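Local coordinates for protein 16S rRNA methylase (Uncultured bacterium, PDB 7JLZ) that probably methylates N1 of adenine 1408 in 16S rRNA of the 30S ribosomal subunit, a modification associated with aminoglycoside resistance, at residues Met1-Gly6 with Asn75-Leu80; Glu28-Thr33 with Lys96-Leu101; Asn170-Thr175 with Leu207-Met212. One frame throughout, in Å; residues are numbered along the deposited sequence.

Contact 1 (Met1-Gly6 with Asn75-Leu80). With SO4 (sulfate ion), chain D.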
ATOM      1  N   MET A   1      -8.645 -14.740   8.303  1.00 32.45           N
ATOM      2  CA  MET A   1      -7.697 -13.656   8.545  1.00 30.40           C
ATOM      3  C   MET A   1      -8.099 -12.891   9.797  1.00 29.11           C
ATOM      4  O   MET A   1      -9.215 -13.043  10.288  1.00 31.51           O
ATOM      5  CB  MET A   1      -7.640 -12.720   7.348  1.00 31.61           C
ATOM      6  CG  MET A   1      -8.871 -11.879   7.189  1.00 33.23           C
ATOM      7  SD  MET A   1      -8.844 -10.970   5.633  1.00 39.18           S
ATOM      8  CE  MET A   1     -10.374 -10.046   5.804  1.00 41.61           C
ATOM      9  N   LYS A   2      -7.196 -12.056  10.309  1.00 25.21           N
ATOM     10  CA  LYS A   2      -7.377 -11.415  11.603  1.00 26.21           C
ATOM     11  C   LYS A   2      -7.566  -9.915  11.399  1.00 26.35           C
ATOM     12  O   LYS A   2      -6.653  -9.230  10.928  1.00 29.60           O
ATOM     13  CB  LYS A   2      -6.183 -11.704  12.514  1.00 28.36           C
ATOM     14  CG  LYS A   2      -5.983 -13.192  12.849  1.00 31.78           C
ATOM     15  CD  LYS A   2      -7.142 -13.775  13.651  1.00 36.83           C
ATOM     16  CE  LYS A   2      -6.842 -15.218  14.158  1.00 34.22           C
ATOM     17  NZ  LYS A   2      -6.665 -16.209  13.058  1.00 38.23           N
ATOM     18  N   VAL A   3      -8.757  -9.419  11.747  1.00 26.21           N
ATOM     19  CA  VAL A   3      -9.137  -8.020  11.582  1.00 25.79           C
ATOM     20  C   VAL A   3      -8.884  -7.293  12.896  1.00 28.15           C
ATOM     21  O   VAL A   3      -9.282  -7.779  13.962  1.00 25.27           O
ATOM     22  CB  VAL A   3     -10.609  -7.904  11.144  1.00 29.48           C
ATOM     23  CG1 VAL A   3     -11.096  -6.475  11.194  1.00 31.18           C
ATOM     24  CG2 VAL A   3     -10.791  -8.479   9.723  1.00 28.54           C
ATOM     25  N   VAL A   4      -8.213  -6.143  12.825  1.00 25.61           N
ATOM     26  CA  VAL A   4      -7.860  -5.359  14.001  1.00 27.52           C
ATOM     27  C   VAL A   4      -8.934  -4.311  14.258  1.00 29.39           C
ATOM     28  O   VAL A   4      -9.313  -3.555  13.355  1.00 27.64           O
ATOM     29  CB  VAL A   4      -6.486  -4.686  13.830  1.00 25.57           C
ATOM     30  CG1 VAL A   4      -6.148  -3.811  15.050  1.00 27.84           C
ATOM     31  CG2 VAL A   4      -5.390  -5.720  13.582  1.00 27.99           C
ATOM     32  N   THR A   5      -9.392  -4.233  15.507  1.00 32.48           N
ATOM     33  CA  THR A   5     -10.305  -3.176  15.953  1.00 34.80           C
ATOM     34  C   THR A   5      -9.831  -2.744  17.338  1.00 33.82           C
ATOM     35  O   THR A   5     -10.096  -3.431  18.328  1.00 34.58           O
ATOM     36  CB  THR A   5     -11.756  -3.648  15.983  1.00 38.21           C
ATOM     37  OG1 THR A   5     -12.168  -4.027  14.664  1.00 39.12           O
ATOM     38  CG2 THR A   5     -12.659  -2.546  16.472  1.00 43.89           C
ATOM     39  N   GLY A   6      -9.117  -1.626  17.397  1.00 34.98           N
ATOM     40  CA  GLY A   6      -8.567  -1.181  18.670  1.00 38.01           C
ATOM     41  C   GLY A   6      -7.583  -2.200  19.211  1.00 37.50           C
ATOM     42  O   GLY A   6      -6.723  -2.720  18.488  1.00 33.35           O
ATOM     43  N   ASN A  75     -16.038   1.629   5.493  1.00 31.65           N
ATOM     44  CA  ASN A  75     -15.262   1.200   4.338  1.00 34.45           C
ATOM     45  C   ASN A  75     -13.763   1.238   4.599  1.00 33.97           C
ATOM     46  O   ASN A  75     -12.973   1.269   3.645  1.00 32.73           O
ATOM     47  CB  ASN A  75     -15.617   2.046   3.114  1.00 35.70           C
ATOM     48  CG  ASN A  75     -15.352   3.529   3.323  1.00 35.09           C
ATOM     49  OD1 ASN A  75     -15.516   4.064   4.425  1.00 35.29           O
ATOM     50  ND2 ASN A  75     -14.945   4.202   2.254  1.00 36.77           N
ATOM     51  N   ALA A  76     -13.359   1.240   5.867  1.00 32.17           N
ATOM     52  CA  ALA A  76     -11.961   1.107   6.263  1.00 30.27           C
ATOM     53  C   ALA A  76     -11.839  -0.148   7.116  1.00 32.38           C
ATOM     54  O   ALA A  76     -12.550  -0.288   8.114  1.00 36.78           O
ATOM     55  CB  ALA A  76     -11.481   2.343   7.030  1.00 31.45           C
ATOM     56  N   ILE A  77     -10.963  -1.064   6.715  1.00 29.13           N
ATOM     57  CA  ILE A  77     -10.720  -2.275   7.483  0.59 26.92           C
ATOM     58  C   ILE A  77      -9.216  -2.483   7.603  1.00 26.17           C
ATOM     59  O   ILE A  77      -8.443  -2.101   6.716  1.00 27.24           O
ATOM     60  CB  ILE A  77     -11.428  -3.493   6.848  0.59 28.64           C
ATOM     61  CG1 ILE A  77     -11.381  -4.699   7.783  0.59 29.80           C
ATOM     62  CG2 ILE A  77     -10.832  -3.826   5.504  0.59 27.30           C
ATOM     63  CD1 ILE A  77     -12.013  -5.928   7.190  0.59 33.14           C
ATOM     64  N   TYR A  78      -8.802  -3.067   8.734  1.00 24.81           N
ATOM     65  CA  TYR A  78      -7.398  -3.182   9.108  1.00 22.29           C
ATOM     66  C   TYR A  78      -7.083  -4.618   9.488  1.00 25.46           C
ATOM     67  O   TYR A  78      -7.758  -5.191  10.346  1.00 26.27           O
ATOM     68  CB  TYR A  78      -7.072  -2.239  10.281  1.00 26.19           C
ATOM     69  CG  TYR A  78      -7.427  -0.799   9.978  1.00 25.05           C
ATOM     70  CD1 TYR A  78      -8.731  -0.322  10.161  1.00 26.61           C
ATOM     71  CD2 TYR A  78      -6.466   0.082   9.497  1.00 30.07           C
ATOM     72  CE1 TYR A  78      -9.063   0.988   9.860  1.00 29.23           C
ATOM     73  CE2 TYR A  78      -6.787   1.408   9.210  1.00 28.01           C
ATOM     74  CZ  TYR A  78      -8.089   1.850   9.394  1.00 29.35           C
ATOM     75  OH  TYR A  78      -8.425   3.156   9.107  1.00 33.63           O
ATOM     76  N   ILE A  79      -6.051  -5.192   8.863  1.00 23.97           N
ATOM     77  CA  ILE A  79      -5.799  -6.630   8.908  1.00 24.26           C
ATOM     78  C   ILE A  79      -4.347  -6.899   9.273  1.00 25.65           C
ATOM     79  O   ILE A  79      -3.440  -6.177   8.841  1.00 24.05           O
ATOM     80  CB  ILE A  79      -6.141  -7.282   7.547  1.00 25.67           C
ATOM     81  CG1 ILE A  79      -7.625  -7.094   7.240  1.00 32.54           C
ATOM     82  CG2 ILE A  79      -5.774  -8.780   7.502  1.00 30.05           C
ATOM     83  CD1 ILE A  79      -7.984  -7.532   5.870  1.00 41.91           C
ATOM     84  N   LEU A  80      -4.120  -7.947  10.061  1.00 23.08           N
ATOM     85  CA  LEU A  80      -2.759  -8.382  10.351  1.00 23.15           C
ATOM     86  C   LEU A  80      -2.184  -9.123   9.149  1.00 31.19           C
ATOM     87  O   LEU A  80      -2.821 -10.035   8.609  1.00 30.02           O
ATOM     88  CB  LEU A  80      -2.720  -9.298  11.569  1.00 28.27           C
ATOM     89  CG  LEU A  80      -2.907  -8.708  12.948  1.00 31.44           C
ATOM     90  CD1 LEU A  80      -2.683  -9.808  13.974  1.00 36.96           C
ATOM     91  CD2 LEU A  80      -1.942  -7.542  13.161  1.00 30.70           C
TER
HETATM   92  S   SO4 D 403      -5.517 -18.409   9.025  1.00111.89           S
HETATM   93  O1  SO4 D 403      -6.543 -17.513   8.563  1.00108.64           O
HETATM   94  O2  SO4 D 403      -4.264 -17.707   9.090  1.00112.44           O
HETATM   95  O3  SO4 D 403      -5.398 -19.516   8.117  1.00114.52           O
HETATM   96  O4  SO4 D 403      -5.860 -18.897  10.337  1.00111.68           O
HETATM   97  O   HOH W   1      -4.632 -11.950   9.041  1.00 30.72           O
HETATM   98  O   HOH W   2     -10.803  -3.014  11.146  1.00 30.02           O
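Val4 N and Lys2 O, on either side of Val3 in sequence, both point at strand 76-80: Val4 N donates to Tyr78 O at 2.7 Å, and Leu80 N reaches Lys2 O at 3.0 Å. Beyond these two bonds the strands splay, their directions 123° apart, and water takes over. One water accepts from Lys2 N and donates to Leu80 O (2.7 Å), while another accepts from Tyr78 N and donates to Val4 O. Direct pairing is thus flanked by a water bridge at each end, around the single bridge of Val3 with Ile79. Met1 sets CG between its backbone N and carbonyl carbon (chi1 71°) and extends beyond it, which carries CE to Ile79 CD1 at 3.5 Å, tighter than usual. The Val4 and Leu80 side chains cross at about a right angle, Val4 CG2 3.9 Å from Leu80 CD2. Met1 N donates to Glu89 and only weakly to a sulfate ion. Tyr78 OH is bonded to Ser68 of helix 58-70, whose Ser65 touches Val4. The strand 2-5 pairs on with 8-11 in an N-terminal hairpin, and 76-80, an outermost strand of the central sheet, hydrogen-bonds along 49-55 while helix 37-45 packs on Tyr78.

Contact 2 (Glu28-Thr33 with Lys96-Leu101)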
ATOM      1  N   GLU A  28      -9.465  -1.340  -2.553  1.00 24.49           N
ATOM      2  CA  GLU A  28      -8.080  -0.901  -2.542  1.00 25.14           C
ATOM      3  C   GLU A  28      -7.368  -1.501  -1.338  1.00 29.23           C
ATOM      4  O   GLU A  28      -7.883  -1.453  -0.216  1.00 26.54           O
ATOM      5  CB  GLU A  28      -7.975   0.631  -2.508  1.00 24.46           C
ATOM      6  CG  GLU A  28      -6.522   1.099  -2.377  1.00 25.69           C
ATOM      7  CD  GLU A  28      -6.359   2.590  -2.596  1.00 28.08           C
ATOM      8  OE1 GLU A  28      -7.134   3.164  -3.385  1.00 32.28           O
ATOM      9  OE2 GLU A  28      -5.444   3.180  -1.964  1.00 33.72           O
ATOM     10  N   VAL A  29      -6.195  -2.080  -1.571  1.00 25.83           N
ATOM     11  CA  VAL A  29      -5.353  -2.618  -0.507  1.00 22.81           C
ATOM     12  C   VAL A  29      -4.168  -1.679  -0.335  1.00 24.75           C
ATOM     13  O   VAL A  29      -3.516  -1.322  -1.322  1.00 25.97           O
ATOM     14  CB  VAL A  29      -4.885  -4.049  -0.830  1.00 22.67           C
ATOM     15  CG1 VAL A  29      -3.833  -4.511   0.166  1.00 26.42           C
ATOM     16  CG2 VAL A  29      -6.109  -4.995  -0.878  1.00 22.16           C
ATOM     17  N   ASP A  30      -3.874  -1.314   0.913  1.00 20.60           N
ATOM     18  CA  ASP A  30      -2.870  -0.298   1.241  1.00 23.81           C
ATOM     19  C   ASP A  30      -1.805  -0.900   2.151  1.00 26.23           C
ATOM     20  O   ASP A  30      -2.105  -1.304   3.279  1.00 24.43           O
ATOM     21  CB  ASP A  30      -3.535   0.898   1.922  1.00 25.98           C
ATOM     22  CG  ASP A  30      -4.487   1.605   1.010  1.00 27.96           C
ATOM     23  OD1 ASP A  30      -4.069   1.914  -0.119  1.00 27.98           O
ATOM     24  OD2 ASP A  30      -5.653   1.823   1.391  1.00 31.67           O
ATOM     25  N   LEU A  31      -0.562  -0.938   1.672  1.00 22.78           N
ATOM     26  CA  LEU A  31       0.553  -1.505   2.412  1.00 20.00           C
ATOM     27  C   LEU A  31       1.541  -0.409   2.755  1.00 23.75           C
ATOM     28  O   LEU A  31       1.761   0.500   1.951  1.00 25.38           O
ATOM     29  CB  LEU A  31       1.283  -2.571   1.591  1.00 24.47           C
ATOM     30  CG  LEU A  31       0.414  -3.622   0.924  1.00 23.67           C
ATOM     31  CD1 LEU A  31       1.307  -4.599   0.175  1.00 21.70           C
ATOM     32  CD2 LEU A  31      -0.404  -4.316   2.000  1.00 23.72           C
ATOM     33  N   GLY A  32       2.149  -0.510   3.932  1.00 23.29           N
ATOM     34  CA  GLY A  32       3.170   0.449   4.310  1.00 21.84           C
ATOM     35  C   GLY A  32       2.650   1.754   4.872  1.00 23.54           C
ATOM     36  O   GLY A  32       3.368   2.762   4.833  1.00 24.69           O
ATOM     37  N   THR A  33       1.425   1.780   5.377  1.00 23.31           N
ATOM     38  CA  THR A  33       0.854   3.041   5.850  1.00 24.58           C
ATOM     39  C   THR A  33       1.321   3.422   7.247  1.00 27.55           C
ATOM     40  O   THR A  33       0.948   4.502   7.724  1.00 25.98           O
ATOM     41  CB  THR A  33      -0.681   2.989   5.814  1.00 23.86           C
ATOM     42  OG1 THR A  33      -1.150   2.033   6.766  1.00 25.21           O
ATOM     43  CG2 THR A  33      -1.188   2.585   4.422  1.00 25.97           C
ATOM     44  N   LYS A  96      -7.048  -1.722  -6.770  1.00 28.59           N
ATOM     45  CA  LYS A  96      -5.861  -0.890  -6.643  1.00 28.75           C
ATOM     46  C   LYS A  96      -5.058  -1.354  -5.443  1.00 26.80           C
ATOM     47  O   LYS A  96      -5.623  -1.668  -4.394  1.00 27.96           O
ATOM     48  CB  LYS A  96      -6.203   0.592  -6.493  1.00 28.86           C
ATOM     49  CG  LYS A  96      -4.943   1.466  -6.476  1.00 35.14           C
ATOM     50  CD  LYS A  96      -5.216   2.930  -6.219  1.00 41.23           C
ATOM     51  CE  LYS A  96      -3.911   3.719  -6.306  1.00 39.36           C
ATOM     52  NZ  LYS A  96      -4.106   5.168  -6.032  1.00 41.91           N
ATOM     53  N   LEU A  97      -3.737  -1.384  -5.612  1.00 25.55           N
ATOM     54  CA  LEU A  97      -2.787  -1.737  -4.567  1.00 24.13           C
ATOM     55  C   LEU A  97      -1.831  -0.567  -4.426  1.00 27.36           C
ATOM     56  O   LEU A  97      -1.139  -0.217  -5.384  1.00 28.16           O
ATOM     57  CB  LEU A  97      -2.016  -3.012  -4.923  1.00 25.43           C
ATOM     58  CG  LEU A  97      -0.888  -3.420  -3.983  1.00 26.15           C
ATOM     59  CD1 LEU A  97      -1.404  -3.687  -2.577  1.00 26.06           C
ATOM     60  CD2 LEU A  97      -0.191  -4.666  -4.550  1.00 26.47           C
ATOM     61  N   THR A  98      -1.809   0.047  -3.253  1.00 22.67           N
ATOM     62  CA  THR A  98      -0.873   1.133  -2.979  1.00 25.74           C
ATOM     63  C   THR A  98       0.168   0.647  -1.979  1.00 29.45           C
ATOM     64  O   THR A  98      -0.177   0.093  -0.928  1.00 24.42           O
ATOM     65  CB  THR A  98      -1.613   2.378  -2.483  1.00 26.73           C
ATOM     66  OG1 THR A  98      -2.496   2.827  -3.524  1.00 30.54           O
ATOM     67  CG2 THR A  98      -0.626   3.527  -2.138  1.00 27.55           C
ATOM     68  N   ILE A  99       1.445   0.837  -2.324  1.00 25.40           N
ATOM     69  CA  ILE A  99       2.564   0.338  -1.544  1.00 22.09           C
ATOM     70  C   ILE A  99       3.426   1.538  -1.170  1.00 25.35           C
ATOM     71  O   ILE A  99       4.097   2.112  -2.033  1.00 27.50           O
ATOM     72  CB  ILE A  99       3.395  -0.695  -2.315  1.00 26.43           C
ATOM     73  CG1 ILE A  99       2.516  -1.837  -2.849  1.00 27.73           C
ATOM     74  CG2 ILE A  99       4.478  -1.243  -1.410  1.00 27.99           C
ATOM     75  CD1 ILE A  99       3.256  -2.774  -3.796  1.00 31.80           C
ATOM     76  N   ILE A 100       3.402   1.932   0.102  1.00 22.73           N
ATOM     77  CA  ILE A 100       4.245   3.016   0.590  1.00 24.39           C
ATOM     78  C   ILE A 100       5.446   2.346   1.243  1.00 26.64           C
ATOM     79  O   ILE A 100       5.392   1.921   2.406  1.00 25.83           O
ATOM     80  CB  ILE A 100       3.491   3.941   1.547  1.00 23.74           C
ATOM     81  CG1 ILE A 100       2.202   4.420   0.874  1.00 29.51           C
ATOM     82  CG2 ILE A 100       4.394   5.117   1.970  1.00 29.63           C
ATOM     83  CD1 ILE A 100       1.233   5.123   1.800  1.00 29.45           C
ATOM     84  N   LEU A 101       6.543   2.241   0.494  1.00 27.87           N
ATOM     85  CA  LEU A 101       7.682   1.484   0.978  1.00 30.93           C
ATOM     86  C   LEU A 101       8.307   2.187   2.188  1.00 31.42           C
ATOM     87  O   LEU A 101       8.173   3.403   2.350  1.00 30.66           O
ATOM     88  CB  LEU A 101       8.709   1.290  -0.140  1.00 28.35           C
ATOM     89  CG  LEU A 101       8.287   0.254  -1.196  1.00 30.77           C
ATOM     90  CD1 LEU A 101       9.334   0.153  -2.288  1.00 35.37           C
ATOM     91  CD2 LEU A 101       8.067  -1.102  -0.567  1.00 29.57           C
TER
HETATM   92  O   HOH W   3      -4.214   4.979  -3.216  1.00 39.76           O
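Glu28 and Lys96 run alongside each other in the same sense at the start of two parallel strands that stay in register to Leu31 and Ile99, 11° apart in direction. Four backbone bonds join them, alternating in direction: Val29 N to Lys96 O, Thr98 N to Val29 O, Leu31 N to Thr98 O (2.8 Å) and Ile100 N to Leu31 O. The apolar face is closely packed and dry. Leu97, with CG anti to its own N (chi1 174°) and chi2 at 61°, brings CD1 against Val29 CG1 at 3.8 Å and Leu31 CG at 3.9 Å; the same methyl lies 3.4 Å from Val29 O.

The face of Glu28, Asp30, Lys96 and Thr98 is polar and hydrated, with Lys96 the one of the four that is partly exposed. Glu28 OE1 rests on the aliphatic Lys96 CD at 3.4 Å, whereas the lysine's NZ forms its salt bridge with Glu132. A bound water donates to Glu28 OE2 at 2.5 Å, accepts from Lys96 NZ, and is bonded to Thr98 OG1 as well. Glu28 OE2 and Asp30 OD1 stand only 2.6 Å apart, which is consistent with a shared proton. At the C-terminal end the chain turns at Gly32, whose positive phi suits glycine, and Glu55 receives its N-H. In Rossmann-like methyltransferases the glycine-containing turn after the first strand commonly borders the S-adenosylmethionine site, and probably does so here. The pair lies mid-sheet: strand 49-55 flanks Glu28-Leu31, strand 129-135 flanks Lys96-Ile100, and helix 37-45 covers Glu28 and Asp30 through Tyr38.

Contact 3 (Asn170-Thr175 with Leu207-Met212)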
ATOM      1  N   ASN A 170       8.920  -7.664 -12.132  1.00 47.79           N
ATOM      2  CA  ASN A 170       7.891  -8.007 -11.159  1.00 43.22           C
ATOM      3  C   ASN A 170       6.492  -7.906 -11.774  1.00 39.76           C
ATOM      4  O   ASN A 170       5.503  -7.732 -11.061  1.00 39.42           O
ATOM      5  CB  ASN A 170       8.011  -7.123  -9.916  1.00 52.22           C
ATOM      6  CG  ASN A 170       9.386  -7.212  -9.268  1.00 59.61           C
ATOM      7  OD1 ASN A 170       9.737  -8.228  -8.670  1.00 63.65           O
ATOM      8  ND2 ASN A 170      10.170  -6.145  -9.385  1.00 58.47           N
ATOM      9  N   ASN A 171       6.409  -7.991 -13.105  1.00 38.72           N
ATOM     10  CA  ASN A 171       5.155  -8.047 -13.860  1.00 42.18           C
ATOM     11  C   ASN A 171       4.392  -6.725 -13.824  1.00 42.48           C
ATOM     12  O   ASN A 171       3.169  -6.694 -14.006  1.00 41.05           O
ATOM     13  CB  ASN A 171       4.252  -9.202 -13.385  1.00 42.99           C
ATOM     14  CG  ASN A 171       3.176  -9.550 -14.398  1.00 46.93           C
ATOM     15  OD1 ASN A 171       3.439  -9.605 -15.598  1.00 52.05           O
ATOM     16  ND2 ASN A 171       1.955  -9.765 -13.922  1.00 43.50           N
ATOM     17  N   LEU A 172       5.102  -5.618 -13.624  1.00 41.47           N
ATOM     18  CA  LEU A 172       4.492  -4.301 -13.529  1.00 39.89           C
ATOM     19  C   LEU A 172       4.973  -3.441 -14.681  1.00 37.58           C
ATOM     20  O   LEU A 172       6.180  -3.289 -14.882  1.00 39.55           O
ATOM     21  CB  LEU A 172       4.829  -3.630 -12.194  1.00 34.22           C
ATOM     22  CG  LEU A 172       4.258  -4.350 -10.968  1.00 35.67           C
ATOM     23  CD1 LEU A 172       4.815  -3.747  -9.686  1.00 35.58           C
ATOM     24  CD2 LEU A 172       2.728  -4.314 -10.993  1.00 36.89           C
ATOM     25  N   HIS A 173       4.029  -2.882 -15.432  1.00 35.83           N
ATOM     26  CA  HIS A 173       4.337  -1.979 -16.530  1.00 35.22           C
ATOM     27  C   HIS A 173       4.074  -0.542 -16.093  1.00 36.74           C
ATOM     28  O   HIS A 173       2.953  -0.205 -15.710  1.00 35.48           O
ATOM     29  CB  HIS A 173       3.505  -2.343 -17.756  1.00 36.61           C
ATOM     30  CG  HIS A 173       3.665  -1.378 -18.874  1.00 44.14           C
ATOM     31  ND1 HIS A 173       2.765  -0.363 -19.109  1.00 44.32           N
ATOM     32  CD2 HIS A 173       4.631  -1.257 -19.813  1.00 49.89           C
ATOM     33  CE1 HIS A 173       3.168   0.338 -20.151  1.00 46.02           C
ATOM     34  NE2 HIS A 173       4.298  -0.180 -20.597  1.00 51.72           N
ATOM     35  N   LEU A 174       5.106   0.299 -16.151  1.00 36.87           N
ATOM     36  CA  LEU A 174       4.996   1.659 -15.633  1.00 34.63           C
ATOM     37  C   LEU A 174       4.097   2.509 -16.527  1.00 35.32           C
ATOM     38  O   LEU A 174       4.284   2.564 -17.748  1.00 37.82           O
ATOM     39  CB  LEU A 174       6.381   2.290 -15.530  1.00 33.81           C
ATOM     40  CG  LEU A 174       6.418   3.747 -15.048  1.00 37.99           C
ATOM     41  CD1 LEU A 174       6.159   3.801 -13.558  1.00 38.82           C
ATOM     42  CD2 LEU A 174       7.727   4.432 -15.415  1.00 41.17           C
ATOM     43  N   THR A 175       3.120   3.179 -15.914  1.00 32.01           N
ATOM     44  CA  THR A 175       2.234   4.079 -16.628  1.00 33.90           C
ATOM     45  C   THR A 175       2.355   5.532 -16.194  1.00 32.79           C
ATOM     46  O   THR A 175       2.016   6.419 -16.983  1.00 34.47           O
ATOM     47  CB  THR A 175       0.766   3.649 -16.468  1.00 34.82           C
ATOM     48  OG1 THR A 175       0.368   3.766 -15.099  1.00 34.60           O
ATOM     49  CG2 THR A 175       0.562   2.208 -16.938  1.00 37.21           C
ATOM     50  N   LEU A 207       4.762   6.250  -8.323  1.00 28.36           N
ATOM     51  CA  LEU A 207       4.863   5.511  -9.572  1.00 27.13           C
ATOM     52  C   LEU A 207       3.617   4.655  -9.680  1.00 26.80           C
ATOM     53  O   LEU A 207       3.215   4.034  -8.692  1.00 28.40           O
ATOM     54  CB  LEU A 207       6.116   4.618  -9.606  1.00 30.09           C
ATOM     55  CG  LEU A 207       7.502   5.252  -9.762  1.00 33.64           C
ATOM     56  CD1 LEU A 207       7.922   6.010  -8.502  1.00 37.26           C
ATOM     57  CD2 LEU A 207       8.532   4.196 -10.111  1.00 33.02           C
ATOM     58  N   LYS A 208       2.991   4.640 -10.857  1.00 26.59           N
ATOM     59  CA  LYS A 208       1.809   3.820 -11.091  1.00 25.55           C
ATOM     60  C   LYS A 208       2.100   2.803 -12.180  1.00 30.03           C
ATOM     61  O   LYS A 208       2.852   3.074 -13.117  1.00 30.77           O
ATOM     62  CB  LYS A 208       0.589   4.660 -11.492  1.00 28.66           C
ATOM     63  CG  LYS A 208       0.183   5.617 -10.364  1.00 36.69           C
ATOM     64  CD  LYS A 208      -1.112   6.354 -10.652  1.00 44.33           C
ATOM     65  CE  LYS A 208      -1.489   7.246  -9.468  1.00 51.24           C
ATOM     66  NZ  LYS A 208      -2.681   8.102  -9.744  1.00 56.88           N
ATOM     67  N   PHE A 209       1.490   1.632 -12.035  1.00 30.74           N
ATOM     68  CA  PHE A 209       1.723   0.514 -12.935  1.00 30.32           C
ATOM     69  C   PHE A 209       0.406  -0.175 -13.233  1.00 34.86           C
ATOM     70  O   PHE A 209      -0.564  -0.073 -12.477  1.00 33.72           O
ATOM     71  CB  PHE A 209       2.681  -0.533 -12.343  1.00 29.47           C
ATOM     72  CG  PHE A 209       3.956   0.040 -11.775  1.00 33.25           C
ATOM     73  CD1 PHE A 209       3.984   0.588 -10.501  1.00 30.49           C
ATOM     74  CD2 PHE A 209       5.127  -0.007 -12.507  1.00 32.03           C
ATOM     75  CE1 PHE A 209       5.154   1.098  -9.981  1.00 30.63           C
ATOM     76  CE2 PHE A 209       6.294   0.493 -11.990  1.00 33.51           C
ATOM     77  CZ  PHE A 209       6.306   1.049 -10.724  1.00 32.31           C
ATOM     78  N   LYS A 210       0.390  -0.887 -14.351  1.00 31.60           N
ATOM     79  CA  LYS A 210      -0.606  -1.921 -14.582  1.00 35.18           C
ATOM     80  C   LYS A 210       0.118  -3.246 -14.784  1.00 36.69           C
ATOM     81  O   LYS A 210       1.341  -3.303 -14.914  1.00 38.50           O
ATOM     82  CB  LYS A 210      -1.502  -1.576 -15.776  1.00 37.55           C
ATOM     83  CG  LYS A 210      -0.757  -1.216 -17.036  1.00 44.65           C
ATOM     84  CD  LYS A 210      -1.739  -0.961 -18.177  1.00 52.76           C
ATOM     85  CE  LYS A 210      -1.034  -0.512 -19.445  1.00 57.97           C
ATOM     86  NZ  LYS A 210      -2.005  -0.324 -20.569  1.00 65.78           N
ATOM     87  N   LYS A 211      -0.642  -4.333 -14.761  1.00 39.38           N
ATOM     88  CA  LYS A 211      -0.032  -5.637 -14.976  1.00 43.12           C
ATOM     89  C   LYS A 211       0.475  -5.777 -16.402  1.00 46.51           C
ATOM     90  O   LYS A 211      -0.117  -5.261 -17.357  1.00 49.67           O
ATOM     91  CB  LYS A 211      -1.026  -6.748 -14.695  1.00 43.36           C
ATOM     92  CG  LYS A 211      -1.417  -6.872 -13.266  1.00 38.36           C
ATOM     93  CD  LYS A 211      -2.234  -8.136 -13.128  1.00 42.16           C
ATOM     94  CE  LYS A 211      -2.480  -8.475 -11.698  1.00 40.97           C
ATOM     95  NZ  LYS A 211      -2.919  -9.895 -11.619  1.00 36.51           N
ATOM     96  N   MET A 212       1.578  -6.496 -16.549  1.00 47.15           N
ATOM     97  CA  MET A 212       2.106  -6.742 -17.878  1.00 52.10           C
ATOM     98  C   MET A 212       1.322  -7.863 -18.549  1.00 58.70           C
ATOM     99  O   MET A 212       0.653  -8.643 -17.878  1.00 59.68           O
ATOM    100  CB  MET A 212       3.580  -7.095 -17.814  1.00 53.94           C
ATOM    101  CG  MET A 212       4.446  -5.961 -17.350  1.00 55.11           C
ATOM    102  SD  MET A 212       6.151  -6.499 -17.345  1.00 64.43           S
ATOM    103  CE  MET A 212       6.404  -6.803 -19.092  1.00 61.15           C
TER
HETATM  104  O   HOH W   4      -0.077 -10.511 -16.277  1.00 57.34           O
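Leu172-Thr175 and Leu207-Lys211 pair as antiparallel strands, their directions 133° apart, with His173 and Lys210 a hydrogen-bonded pair (His173 N to Lys210 O 2.8 Å, Lys210 N to His173 O 3.0 Å) between the non-hydrogen-bonded pairs Leu172-Lys211 and Leu174-Phe209, and with further bonds from Thr175 N to Lys208 O and from Met212 N to Asn171 O.

Phe209 carries the apolar face. Leu172 CD1 lies over one face of its ring, Leu172 CB touches Phe209 CD2 at 3.6 Å, and Leu174 CD1 makes an off-centre CH-pi contact, 4.1 Å from the ring centroid. With Leu174 CG anti to its N (chi1 178°) and chi2 at 75°, this methyl also meets Leu207 CB. Phe167 of helix 156-168 meets the Phe209 ring at a slant. Asn171, at positive phi, is the C-prime residue of a Schellman motif that ends this helix and passes the chain into strand 172-179, the edge of the sheet; strand 205-211, slotted between it and 129-135, is the one that runs against the rest, as in Rossmann-like methyltransferases (order 3-2-1-4-5-7-6).

On the other face His173 and Lys210 are polar and more open. The Lys210 chain, extended beyond CG, runs alongside His173, its CE 3.8 Å from His173 ND1, and the side chains of Lys210 and Thr175 cross at about a right angle. Thr175 OG1 adds a weak hydrogen bond to Lys208 O. Where the pairing ends, Met212 CB packs against Asn171 OD1 at 3.4 Å, while Asn171 ND2 bonds Ser122 OG and shares a water with Met212 O.

How the contacts relate
All three contacts reach one seven-stranded sheet, at different places across it. Contact 2 is the buried core, two central parallel strands in full register near the centre of the chain; contacts 1 and 3 are partly buried, on opposite sides of that centre, with their centres about 28 Å apart. Contact 1 brings an N-terminal hairpin to one outermost strand through a single bridge supplemented by waters, whereas contact 3 joins the other outermost strand to its neighbour by twisted antiparallel pairing around an aromatic ring. Buried acids and a shared water distinguish contact 2; lysines and a histidine mark the more open face of contact 3. Contacts 1 and 2 alternate along the chain, and contact 3 follows both.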